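Local atomic coordinates of spore germination protein B3 (Bacillus subtilis subsp. subtilis, PDB entry 3N54), a protein that takes part in the spore germination response to the mixture of L-asparagine, glucose, fructose and potassium ions, as a lipoprotein component of a germinant receptor. Residues Leu106-Thr118 with Ile167-Gly181. Residues are numbered along the deposited sequence; the frame is centred on the assembly and turned at random.
Sequences LMAARGNAADVFT and IQAVKNEKGKAKYDG
Arg110 reaches across strand 167-172, its CD against Lys171 CD, to Asp180 on the next strand. Its chain is extended from CG to NE, which carries the guanidinium past Ala169. NE and NH2 both donate to one atom, the backbone O of Asp180, each at 3.0 Å. That oxygen lies at the guanidinium edge, in its plane. The two side chains cross at about a right angle, their planes 36° apart. The carboxylate adds charge only: Asp180 OD2 is 3.1 Å from Arg110 NE but well out of the guanidinium plane. A leucine in place of Arg110 would probably leave the Asp180 carbonyl without these two donors and its carboxylate without this nearby positive charge.

The two strands pair in parallel, Ala108 bonding to Gln168 and Val170. A water links Leu106 O to Gln168 N. Ile167 lies against the Met107 backbone, CD1 3.4 Å from Met107 C. On the face of Ala109, Val116 and Val170 cross obliquely, CG1 to CG2 at 3.7 Å, and Leu76 touches both. Met107 SD approaches the Tyr179 ring edge, 4.1 Å from CE1. Strand 105-109 thus joins the beta hairpin of 165-172 and 177-186 within a mixed five-stranded sheet.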
ATOM      1  N   LEU A 106      -1.183  -5.326  -6.428  1.00 34.38           N
ATOM      2  CA  LEU A 106       0.106  -4.946  -5.879  1.00 33.64           C
ATOM      3  C   LEU A 106      -0.047  -4.802  -4.368  1.00 34.43           C
ATOM      4  O   LEU A 106      -0.960  -4.115  -3.905  1.00 34.86           O
ATOM      5  CB  LEU A 106       0.579  -3.638  -6.490  1.00 32.81           C
ATOM      6  CG  LEU A 106       1.954  -3.161  -6.019  1.00 32.91           C
ATOM      7  CD1 LEU A 106       3.028  -4.133  -6.481  1.00 31.55           C
ATOM      8  CD2 LEU A 106       2.240  -1.733  -6.506  1.00 32.43           C
ATOM      9  N   MET A 107       0.839  -5.446  -3.607  1.00 34.55           N
ATOM     10  CA  MET A 107       0.773  -5.407  -2.153  1.00 35.73           C
ATOM     11  C   MET A 107       2.134  -5.332  -1.494  1.00 35.32           C
ATOM     12  O   MET A 107       3.156  -5.641  -2.107  1.00 34.14           O
ATOM     13  CB  MET A 107       0.050  -6.629  -1.626  1.00 37.04           C
ATOM     14  CG  MET A 107      -1.332  -6.730  -2.163  1.00 39.62           C
ATOM     15  SD  MET A 107      -2.398  -7.535  -1.021  1.00 44.64           S
ATOM     16  CE  MET A 107      -3.980  -7.218  -1.807  1.00 45.59           C
ATOM     17  N   ALA A 108       2.109  -4.920  -0.228  1.00 35.32           N
ATOM     18  CA  ALA A 108       3.307  -4.704   0.554  1.00 35.60           C
ATOM     19  C   ALA A 108       3.396  -5.728   1.671  1.00 36.33           C
ATOM     20  O   ALA A 108       2.386  -6.116   2.257  1.00 37.15           O
ATOM     21  CB  ALA A 108       3.307  -3.296   1.136  1.00 35.66           C
ATOM     22  N   ALA A 109       4.611  -6.181   1.945  1.00 36.07           N
ATOM     23  CA  ALA A 109       4.843  -7.084   3.054  1.00 37.09           C
ATOM     24  C   ALA A 109       5.640  -6.358   4.119  1.00 37.76           C
ATOM     25  O   ALA A 109       6.555  -5.602   3.814  1.00 37.02           O
ATOM     26  CB  ALA A 109       5.606  -8.318   2.592  1.00 36.85           C
ATOM     27  N   ARG A 110       5.271  -6.570   5.369  1.00 39.65           N
ATOM     28  CA  ARG A 110       6.119  -6.177   6.466  1.00 41.32           C
ATOM     29  C   ARG A 110       7.165  -7.274   6.484  1.00 42.01           C
ATOM     30  O   ARG A 110       6.821  -8.456   6.451  1.00 42.82           O
ATOM     31  CB  ARG A 110       5.343  -6.121   7.776  1.00 42.75           C
ATOM     32  CG  ARG A 110       4.309  -5.023   7.801  1.00 43.04           C
ATOM     33  CD  ARG A 110       3.360  -5.186   8.966  1.00 45.01           C
ATOM     34  NE  ARG A 110       2.358  -4.127   9.017  1.00 44.39           N
ATOM     35  CZ  ARG A 110       2.489  -2.977   9.679  1.00 45.42           C
ATOM     36  NH1 ARG A 110       3.591  -2.701  10.372  1.00 45.97           N
ATOM     37  NH2 ARG A 110       1.497  -2.091   9.655  1.00 45.05           N
ATOM     38  N   GLY A 111       8.434  -6.902   6.499  1.00 42.29           N
ATOM     39  CA  GLY A 111       9.497  -7.891   6.423  1.00 43.10           C
ATOM     40  C   GLY A 111       9.593  -8.474   5.017  1.00 42.09           C
ATOM     41  O   GLY A 111       9.225  -7.832   4.038  1.00 41.06           O
ATOM     42  N   ASN A 112      10.067  -9.708   4.941  1.00 42.95           N
ATOM     43  CA  ASN A 112      10.340 -10.394   3.681  1.00 42.30           C
ATOM     44  C   ASN A 112       9.072 -10.938   2.992  1.00 40.86           C
ATOM     45  O   ASN A 112       8.291 -11.679   3.591  1.00 41.47           O
ATOM     46  CB  ASN A 112      11.378 -11.500   3.960  1.00 43.82           C
ATOM     47  CG  ASN A 112      11.630 -12.388   2.778  1.00 45.87           C
ATOM     48  OD1 ASN A 112      10.892 -13.352   2.538  1.00 49.94           O
ATOM     49  ND2 ASN A 112      12.705 -12.103   2.042  1.00 50.28           N
ATOM     50  N   ALA A 113       8.883 -10.559   1.730  1.00 38.93           N
ATOM     51  CA  ALA A 113       7.718 -10.973   0.934  1.00 38.06           C
ATOM     52  C   ALA A 113       7.649 -12.476   0.657  1.00 38.41           C
ATOM     53  O   ALA A 113       6.566 -13.057   0.667  1.00 38.21           O
ATOM     54  CB  ALA A 113       7.686 -10.211  -0.387  1.00 36.43           C
ATOM     55  N   ALA A 114       8.796 -13.097   0.393  1.00 38.80           N
ATOM     56  CA  ALA A 114       8.835 -14.533   0.097  1.00 39.79           C
ATOM     57  C   ALA A 114       8.302 -15.374   1.271  1.00 41.95           C
ATOM     58  O   ALA A 114       7.624 -16.379   1.062  1.00 42.18           O
ATOM     59  CB  ALA A 114      10.254 -14.970  -0.295  1.00 39.19           C
ATOM     60  N   ASP A 115       8.579 -14.937   2.498  1.00 43.89           N
ATOM     61  CA  ASP A 115       8.103 -15.638   3.694  1.00 46.81           C
ATOM     62  C   ASP A 115       6.591 -15.561   3.907  1.00 47.55           C
ATOM     63  O   ASP A 115       6.034 -16.367   4.650  1.00 48.87           O
ATOM     64  CB  ASP A 115       8.804 -15.101   4.951  1.00 48.38           C
ATOM     65  CG  ASP A 115      10.284 -15.446   4.993  1.00 50.24           C
ATOM     66  OD1 ASP A 115      10.797 -16.082   4.048  1.00 51.60           O
ATOM     67  OD2 ASP A 115      10.936 -15.078   5.990  1.00 55.14           O
ATOM     68  N   VAL A 116       5.928 -14.595   3.277  1.00 47.04           N
ATOM     69  CA  VAL A 116       4.480 -14.455   3.426  1.00 47.98           C
ATOM     70  C   VAL A 116       3.741 -15.548   2.647  1.00 48.78           C
ATOM     71  O   VAL A 116       2.712 -16.032   3.100  1.00 49.91           O
ATOM     72  CB  VAL A 116       4.001 -13.056   3.006  1.00 46.94           C
ATOM     73  CG1 VAL A 116       2.478 -12.967   3.064  1.00 47.30           C
ATOM     74  CG2 VAL A 116       4.640 -12.001   3.899  1.00 46.55           C
ATOM     75  N   PHE A 117       4.260 -15.938   1.485  1.00 48.45           N
ATOM     76  CA  PHE A 117       3.672 -17.046   0.730  1.00 49.47           C
ATOM     77  C   PHE A 117       4.014 -18.371   1.415  1.00 52.46           C
ATOM     78  O   PHE A 117       5.187 -18.655   1.648  1.00 52.76           O
ATOM     79  CB  PHE A 117       4.176 -17.064  -0.720  1.00 47.48           C
ATOM     80  CG  PHE A 117       3.689 -15.918  -1.555  1.00 44.16           C
ATOM     81  CD1 PHE A 117       2.430 -15.957  -2.142  1.00 43.18           C
ATOM     82  CD2 PHE A 117       4.495 -14.812  -1.782  1.00 41.32           C
ATOM     83  CE1 PHE A 117       1.974 -14.905  -2.927  1.00 41.06           C
ATOM     84  CE2 PHE A 117       4.051 -13.756  -2.569  1.00 39.69           C
ATOM     85  CZ  PHE A 117       2.786 -13.803  -3.141  1.00 40.35           C
ATOM     86  N   THR A 118       3.002 -19.171   1.743  1.00 55.80           N
ATOM     87  CA  THR A 118       3.212 -20.475   2.396  1.00 59.10           C
ATOM     88  C   THR A 118       2.357 -21.574   1.774  1.00 61.04           C
ATOM     89  O   THR A 118       1.254 -21.315   1.305  1.00 60.74           O
ATOM     90  CB  THR A 118       2.894 -20.424   3.903  1.00 61.16           C
ATOM     91  OG1 THR A 118       1.552 -19.961   4.094  1.00 62.08           O
ATOM     92  CG2 THR A 118       3.857 -19.495   4.631  1.00 61.55           C
ATOM     93  N   ILE A 167      -0.675   1.340   0.132  1.00 34.34           N
ATOM     94  CA  ILE A 167      -0.701   0.007  -0.423  1.00 34.65           C
ATOM     95  C   ILE A 167      -1.005  -0.961   0.725  1.00 35.02           C
ATOM     96  O   ILE A 167      -0.376  -0.879   1.773  1.00 35.01           O
ATOM     97  CB  ILE A 167       0.648  -0.318  -1.071  1.00 34.48           C
ATOM     98  CG1 ILE A 167       0.686  -1.759  -1.580  1.00 35.73           C
ATOM     99  CG2 ILE A 167       1.769  -0.087  -0.082  1.00 34.98           C
ATOM    100  CD1 ILE A 167       1.953  -2.079  -2.377  1.00 37.27           C
ATOM    101  N   GLN A 168      -1.972  -1.857   0.534  1.00 35.98           N
ATOM    102  CA  GLN A 168      -2.326  -2.849   1.551  1.00 37.25           C
ATOM    103  C   GLN A 168      -1.098  -3.626   2.002  1.00 37.78           C
ATOM    104  O   GLN A 168      -0.338  -4.099   1.173  1.00 37.64           O
ATOM    105  CB  GLN A 168      -3.351  -3.852   1.016  1.00 38.78           C
ATOM    106  CG  GLN A 168      -3.729  -4.954   2.013  1.00 41.53           C
ATOM    107  CD  GLN A 168      -4.468  -4.418   3.218  1.00 43.65           C
ATOM    108  OE1 GLN A 168      -5.525  -3.808   3.077  1.00 45.79           O
ATOM    109  NE2 GLN A 168      -3.929  -4.658   4.416  1.00 44.20           N
ATOM    110  N   ALA A 169      -0.922  -3.769   3.311  1.00 38.47           N
ATOM    111  CA  ALA A 169       0.201  -4.525   3.852  1.00 40.01           C
ATOM    112  C   ALA A 169      -0.255  -5.895   4.343  1.00 42.82           C
ATOM    113  O   ALA A 169      -1.401  -6.056   4.762  1.00 43.28           O
ATOM    114  CB  ALA A 169       0.867  -3.755   4.976  1.00 39.19           C
ATOM    115  N   VAL A 170       0.637  -6.880   4.255  1.00 45.66           N
ATOM    116  CA  VAL A 170       0.403  -8.207   4.828  1.00 49.48           C
ATOM    117  C   VAL A 170       1.583  -8.588   5.719  1.00 51.81           C
ATOM    118  O   VAL A 170       2.707  -8.122   5.516  1.00 50.98           O
ATOM    119  CB  VAL A 170       0.204  -9.294   3.763  1.00 51.43           C
ATOM    120  CG1 VAL A 170      -1.009  -8.981   2.903  1.00 51.31           C
ATOM    121  CG2 VAL A 170       1.448  -9.432   2.900  1.00 52.41           C
ATOM    122  N   LYS A 171       1.322  -9.425   6.716  1.00 55.43           N
ATOM    123  CA  LYS A 171       2.362  -9.855   7.642  1.00 58.43           C
ATOM    124  C   LYS A 171       2.197 -11.319   7.984  1.00 62.96           C
ATOM    125  O   LYS A 171       1.081 -11.789   8.215  1.00 64.06           O
ATOM    126  CB  LYS A 171       2.327  -9.018   8.923  1.00 57.79           C
ATOM    127  CG  LYS A 171       3.421  -9.364   9.954  1.00 60.81           C
ATOM    128  CD  LYS A 171       3.488  -8.313  11.061  1.00 61.13           C
ATOM    129  CE  LYS A 171       4.565  -8.620  12.100  1.00 64.29           C
ATOM    130  NZ  LYS A 171       4.120  -9.614  13.122  1.00 67.58           N
ATOM    131  N   ASN A 172       3.319 -12.029   8.007  1.00 66.46           N
ATOM    132  CA  ASN A 172       3.342 -13.422   8.394  1.00 71.68           C
ATOM    133  C   ASN A 172       3.492 -13.460   9.914  1.00 73.71           C
ATOM    134  O   ASN A 172       4.607 -13.410  10.433  1.00 75.03           O
ATOM    135  CB  ASN A 172       4.498 -14.139   7.684  1.00 74.23           C
ATOM    136  CG  ASN A 172       4.273 -15.624   7.541  1.00 79.20           C
ATOM    137  OD1 ASN A 172       3.140 -16.101   7.591  1.00 81.87           O
ATOM    138  ND2 ASN A 172       5.352 -16.367   7.331  1.00 82.82           N
ATOM    139  N   GLU A 173       2.367 -13.526  10.629  1.00 74.90           N
ATOM    140  CA  GLU A 173       2.369 -13.472  12.103  1.00 76.82           C
ATOM    141  C   GLU A 173       2.574 -14.845  12.746  1.00 82.04           C
ATOM    142  O   GLU A 173       1.810 -15.249  13.631  1.00 84.18           O
ATOM    143  CB  GLU A 173       1.070 -12.834  12.621  1.00 75.40           C
ATOM    144  CG  GLU A 173       0.796 -11.441  12.044  1.00 72.10           C
ATOM    145  CD  GLU A 173      -0.444 -10.772  12.630  1.00 72.07           C
ATOM    146  OE1 GLU A 173      -0.868  -9.731  12.075  1.00 69.46           O
ATOM    147  OE2 GLU A 173      -0.995 -11.280  13.632  1.00 75.05           O
ATOM    148  N   LYS A 174       3.622 -15.542  12.308  1.00 84.70           N
ATOM    149  CA  LYS A 174       3.965 -16.875  12.813  1.00 90.26           C
ATOM    150  C   LYS A 174       2.731 -17.789  12.972  1.00 93.03           C
ATOM    151  O   LYS A 174       2.457 -18.277  14.073  1.00 95.92           O
ATOM    152  CB  LYS A 174       4.738 -16.768  14.144  1.00 92.13           C
ATOM    153  CG  LYS A 174       6.179 -16.223  14.029  1.00 91.98           C
ATOM    154  CD  LYS A 174       6.265 -14.708  13.793  1.00 87.52           C
ATOM    155  CE  LYS A 174       5.779 -13.896  14.992  1.00 86.24           C
ATOM    156  NZ  LYS A 174       5.867 -12.433  14.716  1.00 82.31           N
ATOM    157  N   GLY A 175       1.967 -18.003  11.897  1.00 92.40           N
ATOM    158  CA  GLY A 175       2.205 -17.395  10.581  1.00 88.87           C
ATOM    159  C   GLY A 175       2.108 -18.408   9.453  1.00 91.54           C
ATOM    160  O   GLY A 175       3.038 -19.198   9.289  1.00 94.95           O
ATOM    161  N   LYS A 176       1.019 -18.444   8.674  1.00 90.53           N
ATOM    162  CA  LYS A 176      -0.216 -17.628   8.801  1.00 87.03           C
ATOM    163  C   LYS A 176      -0.085 -16.154   8.370  1.00 80.86           C
ATOM    164  O   LYS A 176       0.257 -15.272   9.162  1.00 78.41           O
ATOM    165  CB  LYS A 176      -0.825 -17.731  10.215  1.00 88.62           C
ATOM    166  CG  LYS A 176      -2.349 -17.565  10.261  1.00 88.96           C
ATOM    167  CD  LYS A 176      -3.109 -18.646   9.465  1.00 93.41           C
ATOM    168  CE  LYS A 176      -2.732 -20.075   9.868  1.00 99.48           C
ATOM    169  NZ  LYS A 176      -2.901 -20.320  11.329  1.00102.16           N
ATOM    170  N   ALA A 177      -0.384 -15.910   7.097  1.00 78.52           N
ATOM    171  CA  ALA A 177      -0.424 -14.561   6.555  1.00 73.17           C
ATOM    172  C   ALA A 177      -1.653 -13.844   7.108  1.00 71.02           C
ATOM    173  O   ALA A 177      -2.612 -14.488   7.541  1.00 73.60           O
ATOM    174  CB  ALA A 177      -0.472 -14.600   5.049  1.00 72.64           C
ATOM    175  N   LYS A 178      -1.619 -12.514   7.089  1.00 66.32           N
ATOM    176  CA  LYS A 178      -2.703 -11.703   7.642  1.00 64.46           C
ATOM    177  C   LYS A 178      -2.608 -10.256   7.159  1.00 59.57           C
ATOM    178  O   LYS A 178      -1.515  -9.690   7.136  1.00 57.61           O
ATOM    179  CB  LYS A 178      -2.643 -11.759   9.171  1.00 65.87           C
ATOM    180  CG  LYS A 178      -3.708 -10.958   9.910  1.00 66.48           C
ATOM    181  CD  LYS A 178      -3.898 -11.500  11.340  1.00 70.81           C
ATOM    182  CE  LYS A 178      -4.774 -10.587  12.213  1.00 71.24           C
ATOM    183  NZ  LYS A 178      -6.105 -10.275  11.603  1.00 71.86           N
ATOM    184  N   TYR A 179      -3.735  -9.667   6.758  1.00 57.62           N
ATOM    185  CA  TYR A 179      -3.750  -8.253   6.381  1.00 53.79           C
ATOM    186  C   TYR A 179      -3.377  -7.442   7.609  1.00 51.93           C
ATOM    187  O   TYR A 179      -3.873  -7.711   8.699  1.00 53.31           O
ATOM    188  CB  TYR A 179      -5.106  -7.820   5.835  1.00 53.84           C
ATOM    189  CG  TYR A 179      -5.398  -8.383   4.468  1.00 55.12           C
ATOM    190  CD1 TYR A 179      -4.647  -7.992   3.366  1.00 53.50           C
ATOM    191  CD2 TYR A 179      -6.422  -9.306   4.272  1.00 58.50           C
ATOM    192  CE1 TYR A 179      -4.906  -8.503   2.103  1.00 55.19           C
ATOM    193  CE2 TYR A 179      -6.690  -9.823   3.012  1.00 59.84           C
ATOM    194  CZ  TYR A 179      -5.929  -9.418   1.933  1.00 58.22           C
ATOM    195  OH  TYR A 179      -6.186  -9.931   0.685  1.00 60.80           O
ATOM    196  N   ASP A 180      -2.488  -6.469   7.437  1.00 48.74           N
ATOM    197  CA  ASP A 180      -1.936  -5.750   8.577  1.00 47.57           C
ATOM    198  C   ASP A 180      -1.631  -4.291   8.249  1.00 44.33           C
ATOM    199  O   ASP A 180      -0.476  -3.878   8.201  1.00 43.71           O
ATOM    200  CB  ASP A 180      -0.675  -6.484   9.056  1.00 48.78           C
ATOM    201  CG  ASP A 180      -0.198  -6.017  10.416  1.00 50.21           C
ATOM    202  OD1 ASP A 180      -0.990  -5.400  11.156  1.00 51.35           O
ATOM    203  OD2 ASP A 180       0.976  -6.280  10.752  1.00 52.51           O
ATOM    204  N   GLY A 181      -2.683  -3.516   8.016  1.00 42.76           N
ATOM    205  CA  GLY A 181      -2.546  -2.094   7.742  1.00 40.50           C
ATOM    206  C   GLY A 181      -2.092  -1.774   6.328  1.00 38.61           C
ATOM    207  O   GLY A 181      -2.441  -2.475   5.383  1.00 38.32           O
TER
HETATM  208  O   HOH W   1      -2.611  -2.944  -2.059  1.00 39.28           O